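Local coordinates for protein acetyltransferase (Brucella abortus str. 2308 A, PDB 4ZBG) that binds acetyl coenzyme A and, as a member of the GNAT family, probably transfers its acetyl group to an amine substrate, at residues A20-V25 / L66-F71; A28-R31 / Y35-Q38; K103-G108 / R130-K135; Q111-G116 / L153-D158. One frame throughout, in Å; residues are numbered along the deposited sequence. Where two conformers were deposited one is given.

Contact 1: residues A20-V25 / L66-F71; sequences AEIRQV and LGHIAF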
# COMPACT_ATOMS: atom_id res chain seq x y z
N ALA A 20 -14.09 -5.40 6.57
CA ALA A 20 -14.01 -6.85 6.74
C ALA A 20 -13.51 -7.50 5.47
O ALA A 20 -12.64 -8.36 5.51
CB ALA A 20 -15.37 -7.42 7.14
N GLU A 21 -14.04 -7.08 4.33
CA GLU A 21 -13.63 -7.68 3.07
C GLU A 21 -12.18 -7.36 2.70
O GLU A 21 -11.46 -8.22 2.18
CB GLU A 21 -14.56 -7.26 1.95
CG GLU A 21 -14.33 -8.06 0.72
CD GLU A 21 -15.48 -7.99 -0.25
OE1 GLU A 21 -16.54 -7.43 0.09
OE2 GLU A 21 -15.32 -8.52 -1.35
N ILE A 22 -11.75 -6.13 2.96
CA ILE A 22 -10.35 -5.77 2.75
C ILE A 22 -9.46 -6.71 3.55
O ILE A 22 -8.44 -7.20 3.05
CB ILE A 22 -10.09 -4.30 3.13
CG1 ILE A 22 -10.69 -3.36 2.09
CG2 ILE A 22 -8.59 -4.04 3.33
CD1 ILE A 22 -10.73 -1.91 2.52
N ARG A 23 -9.83 -6.97 4.80
CA ARG A 23 -9.00 -7.82 5.64
C ARG A 23 -9.01 -9.26 5.15
O ARG A 23 -8.00 -9.94 5.16
CB ARG A 23 -9.41 -7.72 7.10
CG ARG A 23 -8.54 -8.56 8.01
CD ARG A 23 -8.54 -8.01 9.41
NE ARG A 23 -7.79 -8.86 10.32
CZ ARG A 23 -7.46 -8.50 11.55
NH1 ARG A 23 -7.75 -7.29 12.01
NH2 ARG A 23 -6.80 -9.36 12.32
N GLN A 24 -10.16 -9.71 4.66
CA GLN A 24 -10.26 -11.06 4.09
C GLN A 24 -9.35 -11.23 2.87
O GLN A 24 -8.65 -12.23 2.74
CB GLN A 24 -11.71 -11.35 3.71
CG GLN A 24 -11.94 -12.71 3.09
CD GLN A 24 -13.34 -12.86 2.51
OE1 GLN A 24 -14.22 -12.02 2.74
NE2 GLN A 24 -13.56 -13.93 1.75
N VAL A 25 -9.35 -10.24 1.99
CA VAL A 25 -8.49 -10.29 0.81
C VAL A 25 -7.01 -10.27 1.21
O VAL A 25 -6.20 -11.04 0.70
CB VAL A 25 -8.84 -9.15 -0.16
CG1 VAL A 25 -7.81 -9.07 -1.26
CG2 VAL A 25 -10.24 -9.37 -0.73
N LEU A 66 -11.31 -7.24 -5.14
CA LEU A 66 -10.30 -8.12 -5.72
C LEU A 66 -8.90 -7.82 -5.22
O LEU A 66 -8.02 -8.67 -5.30
CB LEU A 66 -10.29 -7.98 -7.24
CG LEU A 66 -11.58 -8.30 -7.99
CD1 LEU A 66 -11.29 -8.20 -9.47
CD2 LEU A 66 -12.12 -9.67 -7.62
N GLY A 67 -8.68 -6.60 -4.74
CA GLY A 67 -7.36 -6.19 -4.32
C GLY A 67 -7.45 -4.94 -3.49
O GLY A 67 -8.47 -4.24 -3.51
N HIS A 68 -6.38 -4.68 -2.75
CA HIS A 68 -6.34 -3.57 -1.82
C HIS A 68 -4.91 -3.04 -1.71
O HIS A 68 -3.94 -3.80 -1.85
CB HIS A 68 -6.81 -4.02 -0.43
CG HIS A 68 -6.60 -2.98 0.62
ND1 HIS A 68 -5.56 -3.04 1.53
CD2 HIS A 68 -7.25 -1.82 0.86
CE1 HIS A 68 -5.60 -1.97 2.30
NE2 HIS A 68 -6.62 -1.22 1.91
N ILE A 69 -4.77 -1.74 -1.46
CA ILE A 69 -3.47 -1.15 -1.18
C ILE A 69 -3.58 -0.13 -0.05
O ILE A 69 -4.54 0.64 -0.01
CB ILE A 69 -2.83 -0.57 -2.45
CG1 ILE A 69 -1.40 -0.09 -2.19
CG2 ILE A 69 -3.70 0.56 -3.02
CD1 ILE A 69 -0.66 0.18 -3.47
N ALA A 70 -2.59 -0.15 0.84
CA ALA A 70 -2.47 0.81 1.93
C ALA A 70 -1.24 1.70 1.76
O ALA A 70 -0.18 1.22 1.34
CB ALA A 70 -2.38 0.09 3.26
N PHE A 71 -1.39 2.97 2.14
CA PHE A 71 -0.27 3.88 2.31
C PHE A 71 -0.39 4.53 3.67
O PHE A 71 -1.49 4.79 4.14
CB PHE A 71 -0.28 4.98 1.26
CG PHE A 71 -0.12 4.49 -0.14
CD1 PHE A 71 -1.20 4.02 -0.87
CD2 PHE A 71 1.12 4.54 -0.76
CE1 PHE A 71 -1.05 3.59 -2.17
CE2 PHE A 71 1.29 4.13 -2.07
CZ PHE A 71 0.21 3.65 -2.77
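Ile-22 and His-68 meet through a CH-pi contact: the CG2 methyl of Ile-22 stands 3.5 Å from the centroid of the His-68 ring, only 7° off the ring normal. All five ring atoms therefore lie at similar range from this one carbon. The methyl is put there by a first torsion that sets CG2 opposite the backbone N of Ile-22, while CG1 and CD1 run past the CD2 corner of the imidazole, with CD1 3.9 Å from His-68 CD2. The remaining contact is looser: Val-25 CG1 rests against the strand backbone, 4.1 Å from Leu-66 O and 4.2 Å from Gly-67 CA. No hydrogen bond joins the two segments; the imidazole NE2 bonds instead to Ser-56 OG, which helps fix the ring's rotation under the methyl. A classic beta bulge pairs Leu-66 and Gly-67 with Ala-59. Segment 20-25 of helix 19-30 crosses segment 66-71 of strand 64-76 at 97°, their axes 8.2 Å apart at the closest. Strand 55-61 contributes Val-58 beside both Ile-22 and His-68, and Ile-69 points from the other side of the sheet to Leu-104 and Ile-105 of helix 100-114.

Contact 2: residues A28-R31 / Y35-Q38; sequences AAFR and YSNQ. With ACO (acetyl coenzyme *a), chain B.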
# COMPACT_ATOMS: atom_id res chain seq x y z
N ALA A 28 -6.03 -13.57 2.74
CA ALA A 28 -5.94 -14.61 1.70
C ALA A 28 -4.65 -14.46 0.91
O ALA A 28 -3.97 -15.45 0.61
CB ALA A 28 -7.13 -14.54 0.77
N ALA A 29 -4.29 -13.23 0.58
CA ALA A 29 -3.08 -12.98 -0.21
C ALA A 29 -1.81 -13.39 0.55
O ALA A 29 -0.87 -13.93 -0.03
CB ALA A 29 -3.01 -11.52 -0.62
N PHE A 30 -1.78 -13.12 1.85
CA PHE A 30 -0.57 -13.36 2.65
C PHE A 30 -0.53 -14.75 3.29
O PHE A 30 0.51 -15.16 3.79
CB PHE A 30 -0.39 -12.27 3.70
CG PHE A 30 0.16 -11.00 3.14
CD1 PHE A 30 1.53 -10.82 3.02
CD2 PHE A 30 -0.69 -10.00 2.67
CE1 PHE A 30 2.05 -9.66 2.47
CE2 PHE A 30 -0.17 -8.84 2.12
CZ PHE A 30 1.19 -8.66 2.02
N ARG A 31 -1.64 -15.49 3.26
CA ARG A 31 -1.68 -16.78 3.94
C ARG A 31 -0.54 -17.73 3.54
O ARG A 31 0.06 -18.35 4.42
CB ARG A 31 -3.05 -17.46 3.78
CG ARG A 31 -3.25 -18.64 4.73
CD ARG A 31 -4.70 -19.07 4.80
NE ARG A 31 -5.58 -17.99 5.26
CZ ARG A 31 -6.53 -17.43 4.52
NH1 ARG A 31 -6.75 -17.86 3.28
NH2 ARG A 31 -7.27 -16.45 5.02
N TYR A 35 7.28 -15.93 4.75
CA TYR A 35 7.88 -15.08 5.78
C TYR A 35 6.83 -14.22 6.49
O TYR A 35 7.16 -13.45 7.39
CB TYR A 35 8.97 -14.20 5.17
CG TYR A 35 8.56 -13.62 3.83
CD1 TYR A 35 7.88 -12.42 3.76
CD2 TYR A 35 8.84 -14.29 2.65
CE1 TYR A 35 7.50 -11.89 2.54
CE2 TYR A 35 8.46 -13.77 1.43
CZ TYR A 35 7.78 -12.57 1.38
OH TYR A 35 7.40 -12.05 0.17
N SER A 36 5.57 -14.36 6.10
CA SER A 36 4.53 -13.55 6.71
C SER A 36 4.05 -14.13 8.03
O SER A 36 3.72 -15.31 8.12
CB SER A 36 3.35 -13.39 5.76
OG SER A 36 2.24 -12.85 6.46
N ASN A 37 4.02 -13.28 9.04
CA ASN A 37 3.42 -13.67 10.31
C ASN A 37 1.93 -13.42 10.36
O ASN A 37 1.34 -13.43 11.44
CB ASN A 37 4.11 -12.98 11.47
CG ASN A 37 5.50 -13.50 11.67
OD1 ASN A 37 5.69 -14.66 12.03
ND2 ASN A 37 6.48 -12.67 11.37
N GLN A 38 1.34 -13.18 9.19
CA GLN A 38 -0.10 -13.11 9.05
C GLN A 38 -0.66 -11.93 9.80
O GLN A 38 -1.78 -11.98 10.30
CB GLN A 38 -0.76 -14.39 9.57
CG GLN A 38 -0.10 -15.66 9.05
CD GLN A 38 -0.22 -15.79 7.55
OE1 GLN A 38 -1.32 -15.92 7.02
NE2 GLN A 38 0.92 -15.77 6.86
N1A ACO B . 0.75 -10.62 -19.22
C2A ACO B . 1.93 -11.04 -18.76
N3A ACO B . 2.31 -10.81 -17.52
C4A ACO B . 1.52 -10.15 -16.67
C5A ACO B . 0.29 -9.70 -17.10
C6A ACO B . -0.08 -9.97 -18.43
N6A ACO B . -1.37 -9.52 -18.93
N7A ACO B . -0.30 -9.08 -16.08
C8A ACO B . 0.54 -9.13 -15.05
N9A ACO B . 1.65 -9.78 -15.39
C1B ACO B . 2.80 -10.04 -14.53
C2B ACO B . 3.46 -8.94 -14.12
O2B ACO B . 4.41 -8.44 -15.09
C3B ACO B . 4.22 -9.45 -12.73
O3B ACO B . 5.36 -10.28 -13.06
P3B ACO B . 6.91 -9.73 -13.10
O7A ACO B . 7.75 -10.93 -13.43
O8A ACO B . 7.25 -9.16 -11.75
O9A ACO B . 6.98 -8.67 -14.18
C4B ACO B . 3.29 -10.17 -12.10
O4B ACO B . 2.27 -10.63 -13.20
C5B ACO B . 2.43 -9.44 -11.05
O5B ACO B . 2.05 -8.18 -11.54
P1A ACO B . 0.53 -7.60 -11.35
O1A ACO B . -0.48 -8.42 -12.10
O2A ACO B . 0.59 -6.13 -11.65
O3A ACO B . 0.27 -7.72 -9.76
P2A ACO B . -0.77 -8.69 -9.00
O4A ACO B . -2.18 -8.27 -9.27
O5A ACO B . -0.42 -10.13 -9.23
O6A ACO B . -0.44 -8.25 -7.48
CBP ACO B . 0.85 -8.65 -5.51
CCP ACO B . 0.88 -8.29 -7.00
CDP ACO B . 2.28 -8.59 -4.97
CEP ACO B . -0.04 -7.63 -4.80
CAP ACO B . 0.27 -10.05 -5.36
OAP ACO B . 1.19 -10.97 -5.89
C9P ACO B . -0.03 -10.45 -3.91
O9P ACO B . -1.03 -10.12 -3.34
N8P ACO B . 0.96 -11.26 -3.28
C7P ACO B . 0.81 -11.74 -1.92
C6P ACO B . 0.93 -10.60 -0.92
C5P ACO B . 2.22 -9.84 -1.09
O5P ACO B . 3.28 -10.38 -1.10
N4P ACO B . 2.11 -8.42 -1.26
C3P ACO B . 3.30 -7.61 -1.43
C2P ACO B . 3.99 -7.37 -0.10
S1P ACO B . 5.32 -6.16 -0.34
C ACO B . 4.48 -4.56 -0.27
O ACO B . 3.33 -4.50 0.03
CH3 ACO B . 5.31 -3.34 -0.61
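The acetyl-CoA pocket takes one wall from the C-terminal end of helix 19-30, and an ST turn at Ser-36 packs behind that wall, where Phe-30 and Arg-31 meet Ser-36 and Gln-38. Phe-30 faces both ways, its ring to the cofactor and its CB and carbonyl to segment 35-38. Its ring lies flat beneath the pantetheine arm of acetyl-CoA, with C6P 3.5 Å above the plane and over the ring centre. The far end of the ring reaches the next amide of the arm, Phe-30 CZ lying 3.4 Å from N4P. Ala-29 lines the same stretch of the cofactor through its CB and its carbonyl oxygen, and Pro-88 and Ser-90 of strand 83-91 pack against the Phe-30 side chain. Nearer the backbone, Phe-30 CB meets Ser-36 OG at 3.9 Å. That hydroxyl oxygen accepts from Gln-38 N at 2.9 Å, closing the ST turn, and is also hydrogen-bonded to Glu-40 OE1. Gln-38 folds back on itself, bent at its second torsion (chi2 -64°), which brings its amide to the backbone at Phe-30 and Arg-31. OE1 comes to 3.2 Å from Arg-31 CA, and the two side chains cross at about a right angle. The amide NE2 grips two carbonyls, one from each segment, sitting above the carbonyl plane of both. Its nearly straight bond to Ser-36 O, 3.1 Å long, lies in the plane of the Gln-38 amide. The other, from Gln-38 NE2 to Phe-30 O at 3.2 Å, is more bent, 155° at the hydrogen, its acceptor tilted from that amide plane.

Contact 3: residues K103-G108 / R130-K135; sequences KLIREG and RRFGFK. With ACO (acetyl coenzyme *a), chain B.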
# COMPACT_ATOMS: atom_id res chain seq x y z
N LYS A 103 -2.21 -1.70 -11.28
CA LYS A 103 -3.18 -0.62 -11.37
C LYS A 103 -3.41 0.05 -10.01
O LYS A 103 -3.49 1.28 -9.94
CB LYS A 103 -4.50 -1.09 -11.99
CG LYS A 103 -4.38 -1.37 -13.46
CD LYS A 103 -5.64 -2.03 -14.00
CE LYS A 103 -5.49 -2.41 -15.47
NZ LYS A 103 -6.52 -3.40 -15.87
N LEU A 104 -3.51 -0.74 -8.95
CA LEU A 104 -3.66 -0.20 -7.60
C LEU A 104 -2.47 0.66 -7.21
O LEU A 104 -2.62 1.74 -6.63
CB LEU A 104 -3.83 -1.33 -6.58
CG LEU A 104 -5.22 -1.96 -6.57
CD1 LEU A 104 -5.19 -3.26 -5.80
CD2 LEU A 104 -6.23 -0.99 -5.95
N ILE A 105 -1.27 0.17 -7.51
CA ILE A 105 -0.06 0.89 -7.15
C ILE A 105 0.03 2.20 -7.91
O ILE A 105 0.28 3.26 -7.32
CB ILE A 105 1.20 0.01 -7.35
CG1 ILE A 105 1.18 -1.16 -6.37
CG2 ILE A 105 2.45 0.86 -7.21
CD1 ILE A 105 2.13 -2.28 -6.75
N ARG A 106 -0.17 2.16 -9.23
CA ARG A 106 -0.08 3.38 -10.03
C ARG A 106 -1.12 4.41 -9.59
O ARG A 106 -0.82 5.60 -9.48
CB ARG A 106 -0.20 3.07 -11.52
CG ARG A 106 1.02 2.39 -12.10
CD ARG A 106 1.01 2.39 -13.62
NE ARG A 106 2.13 1.62 -14.15
CZ ARG A 106 2.11 0.30 -14.30
NH1 ARG A 106 1.04 -0.38 -13.93
NH2 ARG A 106 3.16 -0.33 -14.80
N GLU A 107 -2.34 3.95 -9.33
CA GLU A 107 -3.37 4.88 -8.91
C GLU A 107 -3.08 5.46 -7.52
O GLU A 107 -3.27 6.66 -7.29
CB GLU A 107 -4.75 4.22 -9.00
CG GLU A 107 -5.88 5.14 -8.62
CD GLU A 107 -5.96 6.39 -9.47
OE1 GLU A 107 -5.53 6.39 -10.65
OE2 GLU A 107 -6.47 7.39 -8.94
N GLY A 108 -2.62 4.63 -6.60
CA GLY A 108 -2.25 5.11 -5.28
C GLY A 108 -1.15 6.15 -5.31
O GLY A 108 -1.23 7.19 -4.64
N ARG A 130 10.15 -1.38 -10.04
CA ARG A 130 10.86 -0.49 -10.95
C ARG A 130 9.92 0.14 -11.97
O ARG A 130 10.16 1.25 -12.44
CB ARG A 130 11.99 -1.22 -11.66
CG ARG A 130 13.12 -1.63 -10.74
CD ARG A 130 14.16 -2.46 -11.48
NE ARG A 130 14.64 -1.81 -12.70
CZ ARG A 130 15.71 -1.03 -12.75
NH1 ARG A 130 16.08 -0.48 -13.90
NH2 ARG A 130 16.42 -0.78 -11.65
N ARG A 131 8.84 -0.57 -12.32
CA ARG A 131 7.91 -0.07 -13.33
C ARG A 131 7.14 1.16 -12.86
O ARG A 131 6.52 1.84 -13.67
CB ARG A 131 6.93 -1.18 -13.77
CG ARG A 131 5.88 -1.54 -12.73
CD ARG A 131 5.23 -2.89 -13.03
NE ARG A 131 6.24 -3.94 -13.01
CZ ARG A 131 6.11 -5.14 -13.57
NH1 ARG A 131 4.98 -5.50 -14.17
NH2 ARG A 131 7.14 -5.97 -13.53
N PHE A 132 7.18 1.43 -11.56
CA PHE A 132 6.52 2.61 -11.01
C PHE A 132 7.55 3.69 -10.66
O PHE A 132 7.21 4.70 -10.05
CB PHE A 132 5.72 2.26 -9.75
CG PHE A 132 4.97 0.96 -9.86
CD1 PHE A 132 3.84 0.86 -10.66
CD2 PHE A 132 5.39 -0.16 -9.16
CE1 PHE A 132 3.14 -0.34 -10.76
CE2 PHE A 132 4.71 -1.36 -9.27
CZ PHE A 132 3.58 -1.45 -10.07
N GLY A 133 8.81 3.47 -11.03
CA GLY A 133 9.84 4.45 -10.77
C GLY A 133 10.63 4.28 -9.48
O GLY A 133 11.51 5.08 -9.19
N PHE A 134 10.33 3.24 -8.70
CA PHE A 134 11.11 2.98 -7.49
C PHE A 134 12.54 2.58 -7.81
O PHE A 134 12.80 1.82 -8.75
CB PHE A 134 10.45 1.88 -6.65
CG PHE A 134 9.21 2.33 -5.94
CD1 PHE A 134 9.28 2.87 -4.67
CD2 PHE A 134 7.98 2.22 -6.55
CE1 PHE A 134 8.14 3.28 -4.02
CE2 PHE A 134 6.84 2.63 -5.91
CZ PHE A 134 6.92 3.16 -4.64
N LYS A 135 13.47 3.10 -7.02
CA LYS A 135 14.88 2.79 -7.18
C LYS A 135 15.47 2.28 -5.87
O LYS A 135 15.00 2.63 -4.79
CB LYS A 135 15.65 4.02 -7.67
CG LYS A 135 15.19 4.50 -9.05
CD LYS A 135 16.09 5.60 -9.60
CE LYS A 135 16.07 6.83 -8.72
NZ LYS A 135 16.98 7.89 -9.26
N1A ACO B . 0.75 -10.62 -19.22
C2A ACO B . 1.93 -11.04 -18.76
N3A ACO B . 2.31 -10.81 -17.52
C4A ACO B . 1.52 -10.15 -16.67
C5A ACO B . 0.29 -9.70 -17.10
C6A ACO B . -0.08 -9.97 -18.43
N6A ACO B . -1.37 -9.52 -18.93
N7A ACO B . -0.30 -9.08 -16.08
C8A ACO B . 0.54 -9.13 -15.05
N9A ACO B . 1.65 -9.78 -15.39
C1B ACO B . 2.80 -10.04 -14.53
C2B ACO B . 3.46 -8.94 -14.12
O2B ACO B . 4.41 -8.44 -15.09
C3B ACO B . 4.22 -9.45 -12.73
O3B ACO B . 5.36 -10.28 -13.06
P3B ACO B . 6.91 -9.73 -13.10
O7A ACO B . 7.75 -10.93 -13.43
O8A ACO B . 7.25 -9.16 -11.75
O9A ACO B . 6.98 -8.67 -14.18
C4B ACO B . 3.29 -10.17 -12.10
O4B ACO B . 2.27 -10.63 -13.20
C5B ACO B . 2.43 -9.44 -11.05
O5B ACO B . 2.05 -8.18 -11.54
P1A ACO B . 0.53 -7.60 -11.35
O1A ACO B . -0.48 -8.42 -12.10
O2A ACO B . 0.59 -6.13 -11.65
O3A ACO B . 0.27 -7.72 -9.76
P2A ACO B . -0.77 -8.69 -9.00
O4A ACO B . -2.18 -8.27 -9.27
O5A ACO B . -0.42 -10.13 -9.23
O6A ACO B . -0.44 -8.25 -7.48
CBP ACO B . 0.85 -8.65 -5.51
CCP ACO B . 0.88 -8.29 -7.00
CDP ACO B . 2.28 -8.59 -4.97
CEP ACO B . -0.04 -7.63 -4.80
CAP ACO B . 0.27 -10.05 -5.36
OAP ACO B . 1.19 -10.97 -5.89
C9P ACO B . -0.03 -10.45 -3.91
O9P ACO B . -1.03 -10.12 -3.34
N8P ACO B . 0.96 -11.26 -3.28
C7P ACO B . 0.81 -11.74 -1.92
C6P ACO B . 0.93 -10.60 -0.92
C5P ACO B . 2.22 -9.84 -1.09
O5P ACO B . 3.28 -10.38 -1.10
N4P ACO B . 2.11 -8.42 -1.26
C3P ACO B . 3.30 -7.61 -1.43
C2P ACO B . 3.99 -7.37 -0.10
S1P ACO B . 5.32 -6.16 -0.34
C ACO B . 4.48 -4.56 -0.27
O ACO B . 3.33 -4.50 0.03
CH3 ACO B . 5.31 -3.34 -0.61
O HOH W 1 5.04 1.23 -16.32
O HOH W 2 4.47 3.67 -13.68
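At the nucleotide end of the acetyl-CoA pocket, the 3-10 turn bearing Arg-131 and Phe-132 packs on helix 100-114 through Ile-105 and Arg-106. The Phe-132 ring is sandwiched: CG2 of Ile-105 forms a CH-pi contact 3.5 Å from its centroid and only 4° off the normal, while CG of Arg-131 covers the centre of the opposite face. Ile-105 CD1 extends the first contact beneath the CZ end of the ring. Arg-106, in one of its two modelled conformers, comes from the edge, its CG 3.5 Å from Phe-132 CD1. Extended from CG to NE, its chain then rises past that edge until Phe-132 CE1 lies over one face of the guanidinium, the two planes 62° apart. In this conformer two waters tie the guanidinium to the turn: one accepts from Arg-106 NH2, the other from Arg-106 NE, and both donate to Arg-131 O. Arg-131 turns toward the cofactor, bent at chi3 (61°). Its NH2 bonds to the 3'-phosphate oxygen O9A at 2.8 Å and its NH1 to the ribose hydroxyl O2B at 3.1 Å, both bonds fairly straight. Three polar groups thus fix this guanidinium, since Arg-131 NE also donates to Tyr-128 O, and the phosphate probably offsets its positive charge. Tyr-128, itself hydrogen-bonded to the cofactor through OH, meets the Phe-132 ring edge-to-face. On the sheet side, Ile-105 and Leu-104 bring helix 100-114 onto Ile-69 of strand 64-76, while Phe-134 reaches Cys-120 and Leu-122 of strand 119-122.

Contact 4: residues Q111-G116 / L153-D158; sequences QLRGAG and LAFGPD
Phe-155 lies against the last helical turn of 100-114 and is covered there chiefly by Arg-113. CB of Arg-113 sits 4.2 Å from the ring centroid and 3° off the normal, a CH-pi contact over the face. In one of two modelled conformers the chain then runs out past the ring and bends at its third torsion (chi3 -71°), carrying the guanidinium back to the CD1 side. There Arg-113 NH2 approaches Phe-155 CD1 to 3.2 Å, and this carbon lies over one face of the guanidinium, displaced toward its rim. With the two planes 55° apart, the groups are tilted rather than stacked. Leu-112 adds a lighter apolar touch, its CB 4.2 Å from Phe-155 CE2.

In the same conformer a water in the plane of the guanidinium provides the polar link: it accepts from Arg-113 NH2 at 3.0 Å and donates to Ala-154 O at 2.7 Å, so the arginine is tied to the backbone just before the ring it covers. Further out, the strand end is held by backbone bonds of Leu-153 with Cys-120 and of Phe-155 with Arg-118, and Ala-117 touches both Leu-112 and Phe-155. The chain leaves the helix at Gly-116, whose positive phi and bonds back into the last turn make a Schellman motif. Together these features join a helix C-terminus, closed by its Schellman turn, to the end of an antiparallel strand pair in the GNAT fold.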
# COMPACT_ATOMS: atom_id res chain seq x y z
N GLN A 111 -2.44 9.43 -6.61
CA GLN A 111 -3.22 10.15 -5.62
C GLN A 111 -2.34 10.79 -4.55
O GLN A 111 -2.59 11.92 -4.13
CB GLN A 111 -4.32 9.26 -5.03
CG GLN A 111 -5.41 8.98 -6.05
CD GLN A 111 -6.65 8.36 -5.46
OE1 GLN A 111 -7.01 8.64 -4.32
NE2 GLN A 111 -7.31 7.51 -6.23
N LEU A 112 -1.29 10.09 -4.13
CA LEU A 112 -0.33 10.69 -3.20
C LEU A 112 0.34 11.91 -3.81
O LEU A 112 0.42 12.95 -3.16
CB LEU A 112 0.77 9.70 -2.82
CG LEU A 112 0.48 8.65 -1.75
CD1 LEU A 112 1.75 7.87 -1.49
CD2 LEU A 112 -0.06 9.28 -0.47
N ARG A 113 0.83 11.78 -5.04
CA ARG A 113 1.46 12.90 -5.71
C ARG A 113 0.48 14.07 -5.80
O ARG A 113 0.84 15.22 -5.54
CB ARG A 113 1.94 12.49 -7.10
CG ARG A 113 2.83 13.53 -7.77
CD ARG A 113 3.09 13.18 -9.22
NE ARG A 113 3.98 12.03 -9.38
CZ ARG A 113 5.30 12.13 -9.53
NH1 ARG A 113 5.88 13.32 -9.54
NH2 ARG A 113 6.03 11.03 -9.68
N GLY A 114 -0.76 13.76 -6.17
CA GLY A 114 -1.77 14.78 -6.37
C GLY A 114 -2.14 15.52 -5.11
O GLY A 114 -2.65 16.63 -5.17
N ALA A 115 -1.85 14.90 -3.96
CA ALA A 115 -2.18 15.50 -2.67
C ALA A 115 -0.99 16.21 -2.04
O ALA A 115 -1.09 16.70 -0.92
CB ALA A 115 -2.75 14.45 -1.73
N GLY A 116 0.13 16.28 -2.75
CA GLY A 116 1.29 17.03 -2.30
C GLY A 116 2.40 16.23 -1.62
O GLY A 116 3.29 16.82 -1.01
N LEU A 153 10.79 6.20 -4.28
CA LEU A 153 10.27 6.98 -5.39
C LEU A 153 10.07 8.41 -4.90
O LEU A 153 9.20 8.67 -4.07
CB LEU A 153 8.95 6.40 -5.90
CG LEU A 153 8.18 7.25 -6.92
CD1 LEU A 153 9.00 7.49 -8.18
CD2 LEU A 153 6.86 6.59 -7.28
N ALA A 154 10.90 9.32 -5.40
CA ALA A 154 10.81 10.72 -4.99
C ALA A 154 9.92 11.47 -5.96
O ALA A 154 10.04 11.31 -7.18
CB ALA A 154 12.20 11.35 -4.97
N PHE A 155 9.02 12.29 -5.43
CA PHE A 155 8.15 13.11 -6.29
C PHE A 155 8.78 14.47 -6.60
O PHE A 155 8.39 15.14 -7.55
CB PHE A 155 6.77 13.26 -5.66
CG PHE A 155 6.04 11.96 -5.49
CD1 PHE A 155 6.14 10.97 -6.46
CD2 PHE A 155 5.27 11.71 -4.37
CE1 PHE A 155 5.47 9.76 -6.31
CE2 PHE A 155 4.61 10.50 -4.21
CZ PHE A 155 4.71 9.53 -5.19
N GLY A 156 9.76 14.85 -5.78
CA GLY A 156 10.57 16.03 -6.01
C GLY A 156 12.02 15.68 -5.75
O GLY A 156 12.57 14.78 -6.38
N PRO A 157 12.66 16.39 -4.80
CA PRO A 157 14.04 16.08 -4.41
C PRO A 157 14.18 14.66 -3.88
O PRO A 157 13.20 14.07 -3.41
CB PRO A 157 14.33 17.09 -3.30
CG PRO A 157 13.38 18.21 -3.55
CD PRO A 157 12.14 17.57 -4.09
N ASP A 158 15.39 14.11 -3.95
CA ASP A 158 15.64 12.76 -3.49
C ASP A 158 15.36 12.63 -2.00
O ASP A 158 15.35 13.62 -1.27
CB ASP A 158 17.07 12.31 -3.81
CG ASP A 158 17.27 12.02 -5.28
OD1 ASP A 158 16.58 11.11 -5.80
OD2 ASP A 158 18.11 12.70 -5.91
O HOH W 3 9.03 11.09 -9.63

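In the fold
Contacts 1 and 2 share helix 19-30, and contacts 3 and 4 share helix 100-114. Contacts 2 and 3 both touch acetyl-CoA, at its pantetheine arm and at its 3'-phosphate end, although their centres are 22 Å apart and their nearest atoms about 10 Å. Strand 64-76 links contact 1 to the second helix: Gly-67 C lies 3.6 Å from Leu-104 CD1 of contact 3, and Phe-71 CD2 lies 3.5 Å from Leu-112 CD1 of contact 4. Contacts 3 and 4 also meet where Leu-153 CD2 approaches Phe-132 O to 3.4 Å. Contact 4 is remote from contact 2, their centres 29 Å apart on opposite sides of the chain's centre.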